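PDB 5AWV: putative hexose oxidase from Nonomuraea sp. ATCC 39727, which binds covalently attached FAD and the glycopeptide antibiotic teicoplanin, and probably oxidises a hexose of such glycopeptides. Local coordinates for residues F257-A260 with A266-R269; W277-S282 with L371-T376; L291-M296 with D327-A332. All coordinates share one frame; numbering follows the deposited sequence.

Overall arrangement
All three contacts lie in the part of the chain built on the seven-stranded antiparallel sheet, on the same side of the chain's centre. Contacts 1 and 2 share helix 264-280. Contact 1 is an aromatic touch near its start and is partly buried. Contact 2 is a polar surface contact at its end, with a charged side chain bonded to a loop. Contact 3 is buried and joins strand 291-298 to helix 322-334 through a histidine that meets both carbon and a hydroxyl. Contacts 2 and 3 touch directly, with centres about 13 Å apart. Contact 1 meets contact 3 by apolar packing of Phe-257 on Leu-295.

Contact 1 (F257-A260 with A266-R269)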
ATOM      1  N   PHE A 257     -14.966 -21.053 -11.163  1.00 19.57           N
ATOM      2  CA  PHE A 257     -16.150 -21.024 -11.956  1.00 21.10           C
ATOM      3  C   PHE A 257     -15.744 -21.110 -13.388  1.00 25.76           C
ATOM      4  O   PHE A 257     -14.645 -20.715 -13.747  1.00 27.43           O
ATOM      5  CB  PHE A 257     -16.914 -19.727 -11.739  1.00 21.23           C
ATOM      6  CG  PHE A 257     -17.256 -19.498 -10.299  1.00 21.92           C
ATOM      7  CD1 PHE A 257     -18.385 -20.036  -9.760  1.00 23.51           C
ATOM      8  CD2 PHE A 257     -16.416 -18.768  -9.483  1.00 22.30           C
ATOM      9  CE1 PHE A 257     -18.693 -19.830  -8.424  1.00 25.00           C
ATOM     10  CE2 PHE A 257     -16.722 -18.563  -8.147  1.00 21.69           C
ATOM     11  CZ  PHE A 257     -17.878 -19.080  -7.621  1.00 21.75           C
ATOM     12  N   ASP A 258     -16.649 -21.558 -14.235  1.00 27.15           N
ATOM     13  CA  ASP A 258     -16.305 -21.739 -15.635  1.00 26.84           C
ATOM     14  C   ASP A 258     -17.213 -20.859 -16.415  1.00 24.02           C
ATOM     15  O   ASP A 258     -18.428 -20.926 -16.288  1.00 28.45           O
ATOM     16  CB  ASP A 258     -16.473 -23.209 -15.998  1.00 34.66           C
ATOM     17  CG  ASP A 258     -16.025 -23.512 -17.401  1.00 36.76           C
ATOM     18  OD1 ASP A 258     -15.703 -22.590 -18.195  1.00 41.75           O
ATOM     19  OD2 ASP A 258     -16.035 -24.707 -17.725  1.00 54.91           O
ATOM     20  N   TRP A 259     -16.645 -19.978 -17.194  1.00 24.49           N
ATOM     21  CA  TRP A 259     -17.466 -19.080 -18.029  1.00 27.81           C
ATOM     22  C   TRP A 259     -18.310 -19.833 -19.056  1.00 31.02           C
ATOM     23  O   TRP A 259     -19.455 -19.482 -19.275  1.00 25.91           O
ATOM     24  CB  TRP A 259     -16.623 -18.140 -18.803  1.00 27.46           C
ATOM     25  CG  TRP A 259     -16.104 -16.959 -18.050  1.00 26.88           C
ATOM     26  CD1 TRP A 259     -14.814 -16.728 -17.689  1.00 23.37           C
ATOM     27  CD2 TRP A 259     -16.875 -15.829 -17.633  1.00 24.65           C
ATOM     28  NE1 TRP A 259     -14.729 -15.496 -17.083  1.00 24.73           N
ATOM     29  CE2 TRP A 259     -15.979 -14.924 -17.036  1.00 25.39           C
ATOM     30  CE3 TRP A 259     -18.228 -15.475 -17.761  1.00 26.95           C
ATOM     31  CZ2 TRP A 259     -16.397 -13.698 -16.532  1.00 26.14           C
ATOM     32  CZ3 TRP A 259     -18.668 -14.256 -17.242  1.00 29.56           C
ATOM     33  CH2 TRP A 259     -17.753 -13.378 -16.647  1.00 28.98           C
ATOM     34  N   ALA A 260     -17.755 -20.896 -19.640  1.00 39.74           N
ATOM     35  CA  ALA A 260     -18.469 -21.661 -20.711  1.00 43.20           C
ATOM     36  C   ALA A 260     -19.828 -22.136 -20.222  1.00 39.60           C
ATOM     37  O   ALA A 260     -20.834 -21.955 -20.873  1.00 52.81           O
ATOM     38  CB  ALA A 260     -17.622 -22.826 -21.207  1.00 40.96           C
ATOM     39  N   ALA A 266     -27.419 -17.591 -14.119  1.00 18.69           N
ATOM     40  CA  ALA A 266     -26.540 -18.175 -13.166  1.00 19.84           C
ATOM     41  C   ALA A 266     -25.517 -17.111 -12.641  1.00 19.69           C
ATOM     42  O   ALA A 266     -25.197 -17.114 -11.481  1.00 19.57           O
ATOM     43  CB  ALA A 266     -25.776 -19.323 -13.790  1.00 19.03           C
ATOM     44  N   PHE A 267     -25.012 -16.305 -13.541  1.00 19.78           N
ATOM     45  CA  PHE A 267     -24.120 -15.199 -13.196  1.00 20.36           C
ATOM     46  C   PHE A 267     -24.781 -14.260 -12.231  1.00 21.56           C
ATOM     47  O   PHE A 267     -24.206 -13.927 -11.209  1.00 19.30           O
ATOM     48  CB  PHE A 267     -23.679 -14.440 -14.424  1.00 19.35           C
ATOM     49  CG  PHE A 267     -22.657 -13.368 -14.130  1.00 18.78           C
ATOM     50  CD1 PHE A 267     -21.313 -13.673 -14.100  1.00 18.74           C
ATOM     51  CD2 PHE A 267     -23.061 -12.070 -13.871  1.00 17.12           C
ATOM     52  CE1 PHE A 267     -20.361 -12.678 -13.819  1.00 21.76           C
ATOM     53  CE2 PHE A 267     -22.128 -11.088 -13.610  1.00 20.37           C
ATOM     54  CZ  PHE A 267     -20.766 -11.389 -13.598  1.00 19.24           C
ATOM     55  N   SER A 268     -25.957 -13.773 -12.577  1.00 21.81           N
ATOM     56  CA  SER A 268     -26.734 -12.995 -11.654  1.00 22.41           C
ATOM     57  C   SER A 268     -27.024 -13.649 -10.299  1.00 22.78           C
ATOM     58  O   SER A 268     -26.838 -13.003  -9.246  1.00 18.54           O
ATOM     59  CB  SER A 268     -28.011 -12.468 -12.303  1.00 26.33           C
ATOM     60  OG  SER A 268     -28.574 -11.491 -11.412  1.00 37.65           O
ATOM     61  N   ARG A 269     -27.444 -14.906 -10.293  1.00 20.09           N
ATOM     62  CA  ARG A 269     -27.608 -15.615  -9.042  1.00 21.40           C
ATOM     63  C   ARG A 269     -26.328 -15.630  -8.154  1.00 18.62           C
ATOM     64  O   ARG A 269     -26.389 -15.418  -6.934  1.00 19.12           O
ATOM     65  CB  ARG A 269     -28.099 -17.043  -9.310  1.00 24.00           C
ATOM     66  CG  ARG A 269     -28.398 -17.827  -8.071  1.00 27.21           C
ATOM     67  CD  ARG A 269     -29.582 -17.248  -7.312  1.00 31.69           C
ATOM     68  NE  ARG A 269     -29.754 -17.986  -6.078  1.00 37.14           N
ATOM     69  CZ  ARG A 269     -30.276 -19.209  -6.009  1.00 46.19           C
ATOM     70  NH1 ARG A 269     -30.672 -19.889  -7.104  1.00 48.12           N
ATOM     71  NH2 ARG A 269     -30.407 -19.782  -4.825  1.00 53.80           N
TER
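Trp-259 and Phe-267 form an aromatic contact between the loop after strand 249-257 and the first turns of helix 264-280. This is a local strand-loop-helix connection of the seven-stranded antiparallel sheet, consistent with the substrate domain of berberine bridge enzyme-like flavoproteins. The contact is small and carried by one pair of rings. The six-membered ring of Trp-259 and the ring of Phe-267 are nearly parallel, with planes at 15°. They are strongly offset, with the Trp-259 and Phe-267 centroids 5.9 Å apart, so little of one ring faces the other. The outer corner of the indole does the touching: Trp-259 CH2 lies 3.9 Å from Phe-267 CE1. Beside it, Trp-259 CZ3 is 4.1 Å from Phe-267 CD1. Phe-267 has CG opposite its backbone N (chi1 -175°), which carries the ring across to the indole.

The polar end of Trp-259 is taken up too, since NE1 gives a hydrogen bond to Gly-298 O. Ile-297 touches both rings, and helix 377-387 adds Met-387 against Trp-259 and Val-383 against Phe-267. The pair is thus one piece of a larger apolar cluster between sheet and helices. The next residues of the helix, Ser-268 and Arg-269, touch bound 8-methylnonanoic acid, the acyl group of the antibiotic, but the ring pair itself lies apart from that ligand.

An Asx turn spans Asp-258 to Ala-260, with Trp-259 in its middle. Asp-258 OD1 accepts a hydrogen bond from Ala-260 N at 3.0 Å, and the donor comes from above the carboxylate plane.

Contact 2 (W277-S282 with L371-T376)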
ATOM      1  N   TRP A 277     -24.765 -12.550   1.152  1.00 18.66           N
ATOM      2  CA  TRP A 277     -24.030 -13.189   2.224  1.00 17.20           C
ATOM      3  C   TRP A 277     -23.154 -12.101   2.984  1.00 14.61           C
ATOM      4  O   TRP A 277     -23.199 -12.006   4.206  1.00 16.33           O
ATOM      5  CB  TRP A 277     -23.134 -14.335   1.699  1.00 15.48           C
ATOM      6  CG  TRP A 277     -22.571 -15.084   2.809  1.00 15.41           C
ATOM      7  CD1 TRP A 277     -23.093 -16.172   3.460  1.00 14.86           C
ATOM      8  CD2 TRP A 277     -21.361 -14.732   3.509  1.00 17.45           C
ATOM      9  NE1 TRP A 277     -22.256 -16.520   4.500  1.00 17.92           N
ATOM     10  CE2 TRP A 277     -21.180 -15.663   4.527  1.00 16.43           C
ATOM     11  CE3 TRP A 277     -20.355 -13.751   3.285  1.00 18.02           C
ATOM     12  CZ2 TRP A 277     -20.086 -15.607   5.409  1.00 19.49           C
ATOM     13  CZ3 TRP A 277     -19.267 -13.727   4.165  1.00 19.16           C
ATOM     14  CH2 TRP A 277     -19.132 -14.628   5.184  1.00 18.82           C
ATOM     15  N   TYR A 278     -22.399 -11.325   2.248  1.00 14.86           N
ATOM     16  CA  TYR A 278     -21.613 -10.204   2.828  1.00 14.47           C
ATOM     17  C   TYR A 278     -22.501  -9.174   3.545  1.00 15.76           C
ATOM     18  O   TYR A 278     -22.083  -8.703   4.592  1.00 15.26           O
ATOM     19  CB  TYR A 278     -20.602  -9.547   1.845  1.00 14.48           C
ATOM     20  CG  TYR A 278     -19.279 -10.259   1.802  1.00 13.41           C
ATOM     21  CD1 TYR A 278     -18.309  -9.985   2.751  1.00 12.74           C
ATOM     22  CD2 TYR A 278     -19.032 -11.290   0.916  1.00 13.96           C
ATOM     23  CE1 TYR A 278     -17.087 -10.611   2.792  1.00 13.10           C
ATOM     24  CE2 TYR A 278     -17.811 -11.969   0.951  1.00 14.90           C
ATOM     25  CZ  TYR A 278     -16.798 -11.607   1.895  1.00 15.71           C
ATOM     26  OH  TYR A 278     -15.573 -12.275   1.941  1.00 14.26           O
ATOM     27  N   GLU A 279     -23.736  -8.898   3.095  1.00 16.48           N
ATOM     28  CA  GLU A 279     -24.618  -7.983   3.846  1.00 17.67           C
ATOM     29  C   GLU A 279     -24.969  -8.526   5.184  1.00 18.08           C
ATOM     30  O   GLU A 279     -25.097  -7.761   6.112  1.00 17.97           O
ATOM     31  CB  GLU A 279     -25.942  -7.720   3.134  1.00 21.25           C
ATOM     32  CG  GLU A 279     -25.840  -6.972   1.867  1.00 22.53           C
ATOM     33  CD  GLU A 279     -27.199  -6.814   1.131  1.00 26.55           C
ATOM     34  OE1 GLU A 279     -27.251  -6.241   0.026  1.00 20.64           O
ATOM     35  OE2 GLU A 279     -28.210  -7.323   1.607  1.00 32.74           O
ATOM     36  N   ARG A 280     -25.160  -9.845   5.289  1.00 18.84           N
ATOM     37  CA  ARG A 280     -25.562 -10.484   6.516  1.00 20.57           C
ATOM     38  C   ARG A 280     -24.434 -10.789   7.460  1.00 19.87           C
ATOM     39  O   ARG A 280     -24.666 -10.862   8.660  1.00 17.34           O
ATOM     40  CB  ARG A 280     -26.338 -11.810   6.251  1.00 22.91           C
ATOM     41  CG  ARG A 280     -27.648 -11.645   5.488  1.00 27.33           C
ATOM     42  CD  ARG A 280     -28.441 -12.989   5.406  1.00 31.69           C
ATOM     43  NE  ARG A 280     -27.652 -14.086   4.785  1.00 40.19           N
ATOM     44  CZ  ARG A 280     -27.566 -14.368   3.467  1.00 44.33           C
ATOM     45  NH1 ARG A 280     -28.257 -13.659   2.557  1.00 45.06           N
ATOM     46  NH2 ARG A 280     -26.761 -15.362   3.038  1.00 34.62           N
ATOM     47  N   ASN A 281     -23.219 -10.958   6.939  1.00 15.45           N
ATOM     48  CA  ASN A 281     -22.121 -11.545   7.727  1.00 15.79           C
ATOM     49  C   ASN A 281     -20.808 -10.676   7.847  1.00 15.79           C
ATOM     50  O   ASN A 281     -19.682 -11.231   7.803  1.00 16.11           O
ATOM     51  CB  ASN A 281     -21.835 -12.914   7.154  1.00 14.23           C
ATOM     52  CG  ASN A 281     -23.048 -13.854   7.349  1.00 18.67           C
ATOM     53  OD1 ASN A 281     -23.433 -14.089   8.473  1.00 17.59           O
ATOM     54  ND2 ASN A 281     -23.690 -14.226   6.295  1.00 17.93           N
ATOM     55  N   SER A 282     -20.992  -9.346   7.914  1.00 15.50           N
ATOM     56  CA  SER A 282     -19.860  -8.445   7.983  1.00 15.95           C
ATOM     57  C   SER A 282     -19.876  -7.589   9.226  1.00 14.51           C
ATOM     58  O   SER A 282     -19.156  -6.598   9.312  1.00 16.43           O
ATOM     59  CB  SER A 282     -19.803  -7.637   6.722  1.00 14.91           C
ATOM     60  OG  SER A 282     -19.624  -8.551   5.649  1.00 15.99           O
ATOM     61  N   LEU A 371     -18.754  -0.818  -1.467  1.00 13.78           N
ATOM     62  CA  LEU A 371     -20.135  -1.263  -1.282  1.00 12.28           C
ATOM     63  C   LEU A 371     -20.538  -1.359   0.162  1.00 13.12           C
ATOM     64  O   LEU A 371     -19.899  -2.084   0.912  1.00 13.71           O
ATOM     65  CB  LEU A 371     -20.329  -2.639  -1.949  1.00 14.68           C
ATOM     66  CG  LEU A 371     -20.279  -2.586  -3.501  1.00 13.52           C
ATOM     67  CD1 LEU A 371     -20.226  -3.978  -4.060  1.00 14.18           C
ATOM     68  CD2 LEU A 371     -21.426  -1.779  -4.097  1.00 14.10           C
ATOM     69  N   ARG A 372     -21.712  -0.793   0.489  1.00 14.43           N
ATOM     70  CA  ARG A 372     -22.436  -1.020   1.760  1.00 16.13           C
ATOM     71  C   ARG A 372     -23.493  -2.092   1.676  1.00 16.01           C
ATOM     72  O   ARG A 372     -23.853  -2.647   2.676  1.00 16.38           O
ATOM     73  CB  ARG A 372     -23.171   0.262   2.211  1.00 18.67           C
ATOM     74  CG  ARG A 372     -22.279   1.442   2.313  1.00 21.91           C
ATOM     75  CD  ARG A 372     -23.121   2.705   2.485  1.00 22.28           C
ATOM     76  NE  ARG A 372     -23.634   2.695   3.870  1.00 23.06           N
ATOM     77  CZ  ARG A 372     -24.670   3.403   4.306  1.00 28.07           C
ATOM     78  NH1 ARG A 372     -25.408   4.148   3.478  1.00 32.14           N
ATOM     79  NH2 ARG A 372     -24.999   3.357   5.587  1.00 28.47           N
ATOM     80  N   LYS A 373     -23.978  -2.366   0.477  1.00 16.51           N
ATOM     81  CA  LYS A 373     -24.989  -3.386   0.174  1.00 17.44           C
ATOM     82  C   LYS A 373     -24.495  -4.025  -1.114  1.00 17.09           C
ATOM     83  O   LYS A 373     -23.588  -3.477  -1.762  1.00 16.74           O
ATOM     84  CB  LYS A 373     -26.330  -2.747  -0.051  1.00 18.65           C
ATOM     85  CG  LYS A 373     -26.929  -2.230   1.189  1.00 25.66           C
ATOM     86  CD  LYS A 373     -28.138  -1.388   0.817  1.00 35.66           C
ATOM     87  CE  LYS A 373     -29.445  -2.099   0.986  1.00 44.77           C
ATOM     88  NZ  LYS A 373     -30.197  -1.476   2.124  1.00 51.07           N
ATOM     89  N   ARG A 374     -25.103  -5.138  -1.532  1.00 15.57           N
ATOM     90  CA  ARG A 374     -24.737  -5.685  -2.818  1.00 16.31           C
ATOM     91  C   ARG A 374     -25.019  -4.770  -3.962  1.00 15.11           C
ATOM     92  O   ARG A 374     -25.940  -3.905  -3.960  1.00 15.33           O
ATOM     93  CB  ARG A 374     -25.414  -7.030  -3.056  1.00 17.61           C
ATOM     94  CG  ARG A 374     -26.931  -6.916  -3.313  1.00 18.56           C
ATOM     95  CD  ARG A 374     -27.336  -8.199  -3.996  1.00 21.09           C
ATOM     96  NE  ARG A 374     -28.748  -8.432  -4.198  1.00 20.36           N
ATOM     97  CZ  ARG A 374     -29.441  -8.141  -5.289  1.00 20.94           C
ATOM     98  NH1 ARG A 374     -28.878  -7.497  -6.298  1.00 18.43           N
ATOM     99  NH2 ARG A 374     -30.718  -8.557  -5.366  1.00 22.75           N
ATOM    100  N   LEU A 375     -24.271  -5.011  -5.005  1.00 15.72           N
ATOM    101  CA  LEU A 375     -24.624  -4.478  -6.304  1.00 18.03           C
ATOM    102  C   LEU A 375     -26.091  -4.764  -6.635  1.00 18.47           C
ATOM    103  O   LEU A 375     -26.608  -5.829  -6.361  1.00 19.11           O
ATOM    104  CB  LEU A 375     -23.723  -5.061  -7.385  1.00 19.71           C
ATOM    105  CG  LEU A 375     -22.257  -4.615  -7.415  1.00 23.48           C
ATOM    106  CD1 LEU A 375     -21.412  -5.437  -8.413  1.00 24.86           C
ATOM    107  CD2 LEU A 375     -22.065  -3.115  -7.749  1.00 24.05           C
ATOM    108  N   THR A 376     -26.779  -3.802  -7.214  1.00 19.17           N
ATOM    109  CA  THR A 376     -28.200  -3.933  -7.499  1.00 19.97           C
ATOM    110  C   THR A 376     -28.322  -4.822  -8.715  1.00 20.85           C
ATOM    111  O   THR A 376     -27.322  -5.176  -9.423  1.00 17.09           O
ATOM    112  CB  THR A 376     -28.844  -2.563  -7.877  1.00 21.17           C
ATOM    113  OG1 THR A 376     -28.333  -2.148  -9.142  1.00 17.73           O
ATOM    114  CG2 THR A 376     -28.597  -1.560  -6.791  1.00 20.10           C
TER
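Glu-279 OE1 accepts the backbone N-H of Arg-374 at 2.9 Å. The bond is nearly straight, at 173°, and it uses the anti lone pair, away from the other carboxylate oxygen. The same oxygen rests on carbon of the loop. Glu-279 OE1 is 3.4 Å from Arg-374 CG and 3.6 Å from Lys-373 CB. The glutamate gets there because its extended chain (chi2 176°) spans the gap from helix to loop.

No charged pair closes across the contact. The Glu-279 carboxylate and the Arg-374 guanidinium lie almost parallel, 8° apart, but Glu-279 OE1 is 5.0 Å from Arg-374 NE. The two opposite charges probably still attract at that range. Arg-374 instead forms salt bridges from NE to Glu-276 and from NH1 to Asp-377. Arg-374 NH1 also reaches Leu-375 O at 2.8 Å, in the carbonyl plane, which ties the guanidinium back to its own loop. Lys-373 leads its amino end away to a salt bridge with Asp-464.

Helix 264-280 ends beside this contact, and the chain departs from the helix at Asn-281. Ser-282 OG folds back to Tyr-278 O at 2.7 Å and is also hydrogen-bonded to Arg-170.

The partner loop runs from edge strand 363-371 into helix 377-387, whose N-cap is Thr-376, with OG1 bonded to Gln-379 N. A helix end is thus clipped to a strand-to-helix loop, in a seven-stranded antiparallel sheet with helices packed on it, an arrangement consistent with the substrate-domain fold of berberine bridge enzyme-like flavoproteins.

Contact 3 (L291-M296 with D327-A332); sequences LWSQLM and DAHIEA
Leu-291 lies over one face of the His-329 imidazole, while Ser-293 meets the far end of that ring. Leu-291 CD2 stands 4.0 Å from the centroid of the His-329 ring and only 3° off the ring normal, a CH-pi contact. With its other methyl, Leu-291 CD1 packs 3.6 Å from His-329 CB. The side chain of His-329 leaves the helix toward the strand, and with chi1 at 178° the ring swings clear of its own backbone N. His-329 NE2 lies 3.1 Å from Ser-293 OG in a hydrogen bond. The hydroxyl approaches the ring obliquely.

Here helix 322-334 packs on strand 291-298, a central strand of the seven-stranded antiparallel sheet. Leu-291 and Ser-293 start out toward the helix. Trp-292, Gln-294 and Met-296 pack on modified side chains of the bound peptide, so this strand has helix on one face and antibiotic on the other. The buried Ser-293 OG also meets Tyr-278 OH of helix 264-280, a probable hydrogen bond and the shorter of the two. Trp-277 of that helix meets the His-329 ring edge-to-face.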
ATOM      1  N   LEU A 291     -13.070 -14.850   8.577  1.00 14.38           N
ATOM      2  CA  LEU A 291     -13.119 -15.295   7.179  1.00 13.75           C
ATOM      3  C   LEU A 291     -12.961 -14.119   6.240  1.00 14.27           C
ATOM      4  O   LEU A 291     -13.484 -12.981   6.465  1.00 14.83           O
ATOM      5  CB  LEU A 291     -14.498 -15.951   6.895  1.00 14.43           C
ATOM      6  CG  LEU A 291     -14.741 -16.521   5.490  1.00 15.98           C
ATOM      7  CD1 LEU A 291     -15.653 -17.758   5.471  1.00 15.56           C
ATOM      8  CD2 LEU A 291     -15.279 -15.476   4.505  1.00 17.18           C
ATOM      9  N   TRP A 292     -12.286 -14.392   5.171  1.00 14.10           N
ATOM     10  CA  TRP A 292     -12.162 -13.473   4.082  1.00 14.35           C
ATOM     11  C   TRP A 292     -12.154 -14.202   2.756  1.00 14.46           C
ATOM     12  O   TRP A 292     -11.663 -15.310   2.620  1.00 14.54           O
ATOM     13  CB  TRP A 292     -10.816 -12.718   4.214  1.00 14.25           C
ATOM     14  CG  TRP A 292     -10.561 -11.748   3.070  1.00 15.92           C
ATOM     15  CD1 TRP A 292     -10.994 -10.445   2.939  1.00 16.49           C
ATOM     16  CD2 TRP A 292      -9.743 -12.005   1.941  1.00 17.29           C
ATOM     17  NE1 TRP A 292     -10.543  -9.907   1.782  1.00 18.62           N
ATOM     18  CE2 TRP A 292      -9.748 -10.826   1.144  1.00 18.10           C
ATOM     19  CE3 TRP A 292      -9.012 -13.109   1.516  1.00 17.79           C
ATOM     20  CZ2 TRP A 292      -9.101 -10.759  -0.090  1.00 20.27           C
ATOM     21  CZ3 TRP A 292      -8.380 -13.054   0.262  1.00 19.94           C
ATOM     22  CH2 TRP A 292      -8.384 -11.870  -0.498  1.00 19.57           C
ATOM     23  N   SER A 293     -12.716 -13.548   1.774  1.00 14.49           N
ATOM     24  CA  SER A 293     -12.710 -14.065   0.412  1.00 16.08           C
ATOM     25  C   SER A 293     -12.710 -12.964  -0.569  1.00 15.73           C
ATOM     26  O   SER A 293     -13.034 -11.813  -0.250  1.00 16.19           O
ATOM     27  CB  SER A 293     -13.936 -14.979   0.203  1.00 17.01           C
ATOM     28  OG  SER A 293     -15.133 -14.228   0.236  1.00 17.40           O
ATOM     29  N   GLN A 294     -12.314 -13.293  -1.777  1.00 16.52           N
ATOM     30  CA  GLN A 294     -12.598 -12.379  -2.845  1.00 18.02           C
ATOM     31  C   GLN A 294     -13.064 -13.019  -4.120  1.00 18.21           C
ATOM     32  O   GLN A 294     -12.469 -13.994  -4.546  1.00 17.10           O
ATOM     33  CB  GLN A 294     -11.399 -11.452  -3.125  1.00 20.86           C
ATOM     34  CG  GLN A 294     -10.169 -12.012  -3.663  1.00 23.10           C
ATOM     35  CD  GLN A 294      -9.133 -10.884  -3.996  1.00 29.06           C
ATOM     36  OE1 GLN A 294      -9.150  -9.812  -3.453  1.00 25.93           O
ATOM     37  NE2 GLN A 294      -8.249 -11.169  -4.895  1.00 28.65           N
ATOM     38  N   LEU A 295     -14.097 -12.450  -4.687  1.00 17.70           N
ATOM     39  CA  LEU A 295     -14.697 -12.953  -5.897  1.00 18.06           C
ATOM     40  C   LEU A 295     -14.085 -12.277  -7.076  1.00 17.05           C
ATOM     41  O   LEU A 295     -14.267 -11.120  -7.285  1.00 17.50           O
ATOM     42  CB  LEU A 295     -16.224 -12.867  -5.823  1.00 17.40           C
ATOM     43  CG  LEU A 295     -17.022 -13.361  -7.071  1.00 18.92           C
ATOM     44  CD1 LEU A 295     -16.754 -14.841  -7.401  1.00 20.51           C
ATOM     45  CD2 LEU A 295     -18.484 -13.107  -6.939  1.00 19.91           C
ATOM     46  N   MET A 296     -13.342 -13.037  -7.872  1.00 16.66           N
ATOM     47  CA  MET A 296     -12.573 -12.491  -8.951  1.00 16.70           C
ATOM     48  C   MET A 296     -13.259 -12.907 -10.256  1.00 17.94           C
ATOM     49  O   MET A 296     -13.311 -14.093 -10.546  1.00 19.85           O
ATOM     50  CB  MET A 296     -11.183 -12.989  -8.879  1.00 16.91           C
ATOM     51  CG  MET A 296     -10.439 -12.617  -7.541  1.00 20.65           C
ATOM     52  SD  MET A 296      -9.012 -13.675  -7.218  1.00 22.26           S
ATOM     53  CE  MET A 296      -7.906 -12.817  -8.290  1.00 21.11           C
ATOM     54  N   ASP A 327     -17.344 -23.825   5.011  1.00 17.25           N
ATOM     55  CA  ASP A 327     -18.337 -24.621   4.206  1.00 18.52           C
ATOM     56  C   ASP A 327     -19.583 -23.880   4.004  1.00 16.45           C
ATOM     57  O   ASP A 327     -20.128 -23.836   2.905  1.00 17.94           O
ATOM     58  CB  ASP A 327     -18.593 -25.981   4.837  1.00 18.27           C
ATOM     59  CG  ASP A 327     -17.453 -26.957   4.606  1.00 20.05           C
ATOM     60  OD1 ASP A 327     -16.628 -26.705   3.716  1.00 26.57           O
ATOM     61  OD2 ASP A 327     -17.374 -27.936   5.398  1.00 24.16           O
ATOM     62  N   ALA A 328     -20.083 -23.277   5.063  1.00 17.15           N
ATOM     63  CA  ALA A 328     -21.263 -22.467   4.978  1.00 17.11           C
ATOM     64  C   ALA A 328     -21.166 -21.254   4.075  1.00 19.25           C
ATOM     65  O   ALA A 328     -22.108 -20.927   3.335  1.00 15.47           O
ATOM     66  CB  ALA A 328     -21.675 -22.048   6.348  1.00 19.97           C
ATOM     67  N   HIS A 329     -20.016 -20.547   4.091  1.00 14.31           N
ATOM     68  CA  HIS A 329     -19.805 -19.497   3.122  1.00 15.14           C
ATOM     69  C   HIS A 329     -19.835 -19.997   1.666  1.00 14.25           C
ATOM     70  O   HIS A 329     -20.465 -19.394   0.772  1.00 14.19           O
ATOM     71  CB  HIS A 329     -18.403 -18.826   3.421  1.00 14.84           C
ATOM     72  CG  HIS A 329     -18.025 -17.747   2.471  1.00 15.05           C
ATOM     73  ND1 HIS A 329     -18.644 -16.522   2.446  1.00 17.57           N
ATOM     74  CD2 HIS A 329     -17.097 -17.716   1.497  1.00 17.35           C
ATOM     75  CE1 HIS A 329     -18.108 -15.782   1.496  1.00 17.01           C
ATOM     76  NE2 HIS A 329     -17.149 -16.483   0.919  1.00 18.22           N
ATOM     77  N   ILE A 330     -19.142 -21.099   1.407  1.00 15.93           N
ATOM     78  CA  ILE A 330     -19.081 -21.573   0.055  1.00 17.73           C
ATOM     79  C   ILE A 330     -20.481 -21.970  -0.423  1.00 18.41           C
ATOM     80  O   ILE A 330     -20.921 -21.616  -1.551  1.00 17.62           O
ATOM     81  CB  ILE A 330     -18.171 -22.823  -0.047  1.00 19.36           C
ATOM     82  CG1 ILE A 330     -16.724 -22.467   0.080  1.00 19.51           C
ATOM     83  CG2 ILE A 330     -18.400 -23.556  -1.381  1.00 19.72           C
ATOM     84  CD1 ILE A 330     -15.896 -23.679   0.412  1.00 22.91           C
ATOM     85  N   GLU A 331     -21.221 -22.698   0.409  1.00 20.01           N
ATOM     86  CA  GLU A 331     -22.573 -23.126  -0.050  1.00 20.04           C
ATOM     87  C   GLU A 331     -23.523 -21.979  -0.273  1.00 19.04           C
ATOM     88  O   GLU A 331     -24.318 -22.043  -1.206  1.00 19.93           O
ATOM     89  CB  GLU A 331     -23.234 -24.061   0.932  1.00 23.18           C
ATOM     90  CG  GLU A 331     -22.663 -25.433   0.860  1.00 27.28           C
ATOM     91  CD  GLU A 331     -22.967 -26.089  -0.485  1.00 28.56           C
ATOM     92  OE1 GLU A 331     -24.150 -26.227  -0.860  1.00 35.24           O
ATOM     93  OE2 GLU A 331     -21.997 -26.399  -1.147  1.00 28.87           O
ATOM     94  N   ALA A 332     -23.454 -20.929   0.555  1.00 17.05           N
ATOM     95  CA  ALA A 332     -24.243 -19.750   0.337  1.00 18.11           C
ATOM     96  C   ALA A 332     -23.903 -19.172  -1.004  1.00 18.02           C
ATOM     97  O   ALA A 332     -24.783 -18.713  -1.715  1.00 20.63           O
ATOM     98  CB  ALA A 332     -24.010 -18.707   1.453  1.00 19.96           C
TER